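Local atomic coordinates of Alr4995 protein (Nostoc sp., PDB entry 6LRF), a protein that probably works as a bifunctional enzyme, pairing an arginine dihydrolase of the guanidine-modifying superfamily with an ornithine cyclodeaminase built on a Rossmann fold. Residues 608-612 against 613-617. Sequence-based numbering, arbitrary orientation.
Sequences DTQMD and LIKAQ
Asp612 OD1 takes up two amides in the first turn of helix 613-624: Lys615 N at 3.3 Å, nearly straight (167°) and from above the carboxylate plane, and Ile614 N in a weak, bent bond of 3.0 Å. Aspartate suits this N-cap because its side chain is short: CG, anti to the backbone N (chi1 174°), lies beside the carbonyl carbon, from where OD1 reaches forward to amides that have no preceding turn to accept them. Asp612 O accepts from Ala616 N at 2.9 Å, the first bond of the helical pattern. Asp612 OD2 lies against the extended Lys615 chain, 3.4 Å from Lys615 CD and 4.1 Å from Lys615 NZ, too far for a salt bridge, though the opposite charges probably still attract. With an alanine here instead of Asp612, the amides of Ile614 and Lys615 would probably lose this acceptor and the first turn would be likely to fray. Gln610, whose chain bends at chi2, curls forward so that Gln610 OE1 accepts from Asp612 N at 3.1 Å; its NE2 goes to Glu619 further along the helix, while Gln610 CG packs 3.8 Å from Ala616 CB, a small residue that also touches strand 594-597. This is a classic aspartate N-cap, here starting a helix of the Rossmann-fold region beside a second subunit.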
# COMPACT_ATOMS: atom_id res chain seq x y z
N ASP B 608 30.65 18.40 -2.67
CA ASP B 608 29.69 19.44 -2.30
C ASP B 608 28.85 19.07 -1.07
O ASP B 608 28.28 19.93 -0.41
CB ASP B 608 28.74 19.73 -3.47
CG ASP B 608 29.47 20.32 -4.69
OD1 ASP B 608 30.19 19.57 -5.39
OD2 ASP B 608 29.31 21.53 -4.93
N THR B 609 28.75 17.77 -0.79
CA THR B 609 27.84 17.28 0.25
C THR B 609 28.35 17.65 1.64
O THR B 609 29.51 17.38 1.99
CB THR B 609 27.64 15.76 0.11
OG1 THR B 609 27.08 15.49 -1.18
CG2 THR B 609 26.65 15.23 1.17
N GLN B 610 27.49 18.29 2.42
CA GLN B 610 27.83 18.73 3.77
C GLN B 610 27.63 17.58 4.79
O GLN B 610 26.50 17.24 5.15
CB GLN B 610 26.98 19.96 4.13
CG GLN B 610 27.22 20.51 5.54
CD GLN B 610 28.66 20.92 5.77
OE1 GLN B 610 29.49 20.10 6.20
NE2 GLN B 610 28.98 22.18 5.46
N MSE B 611 28.73 16.98 5.23
CA MSE B 611 28.70 15.85 6.14
C MSE B 611 28.69 16.28 7.61
O MSE B 611 28.57 15.45 8.50
CB MSE B 611 29.89 14.92 5.88
CG MSE B 611 29.95 14.33 4.46
SE MSE B 611 28.39 13.25 3.97
CE MSE B 611 28.88 11.52 4.72
N ASP B 612 28.87 17.58 7.86
CA ASP B 612 28.71 18.11 9.22
C ASP B 612 27.26 18.55 9.34
O ASP B 612 26.88 19.59 8.83
CB ASP B 612 29.68 19.26 9.49
CG ASP B 612 29.45 19.96 10.86
OD1 ASP B 612 28.37 19.82 11.49
OD2 ASP B 612 30.36 20.68 11.31
N LEU B 613 26.46 17.77 10.05
CA LEU B 613 25.03 18.04 10.04
C LEU B 613 24.58 19.24 10.88
O LEU B 613 23.47 19.73 10.69
CB LEU B 613 24.27 16.79 10.47
CG LEU B 613 24.28 15.71 9.39
CD1 LEU B 613 23.74 14.47 10.03
CD2 LEU B 613 23.42 16.11 8.16
N ILE B 614 25.42 19.73 11.79
CA ILE B 614 25.10 20.99 12.47
C ILE B 614 25.18 22.13 11.44
O ILE B 614 24.29 23.00 11.35
CB ILE B 614 26.05 21.27 13.65
CG1 ILE B 614 25.93 20.17 14.73
CG2 ILE B 614 25.81 22.69 14.21
CD1 ILE B 614 24.56 20.02 15.35
N LYS B 615 26.23 22.12 10.63
CA LYS B 615 26.35 23.13 9.58
C LYS B 615 25.28 22.95 8.51
O LYS B 615 24.77 23.94 7.96
CB LYS B 615 27.73 23.07 8.94
CG LYS B 615 28.82 23.51 9.89
CD LYS B 615 30.18 23.34 9.24
CE LYS B 615 31.29 23.77 10.17
NZ LYS B 615 32.59 23.57 9.49
N ALA B 616 24.92 21.70 8.22
CA ALA B 616 23.87 21.47 7.22
C ALA B 616 22.55 22.06 7.68
O ALA B 616 21.83 22.66 6.89
CB ALA B 616 23.71 19.97 6.91
N GLN B 617 22.21 21.88 8.95
CA GLN B 617 20.94 22.41 9.44
C GLN B 617 20.95 23.94 9.40
O GLN B 617 19.95 24.58 9.10
CB GLN B 617 20.64 21.91 10.86
CG GLN B 617 20.11 20.48 10.88
CD GLN B 617 19.81 19.98 12.29
OE1 GLN B 617 20.19 20.60 13.29
NE2 GLN B 617 19.11 18.85 12.38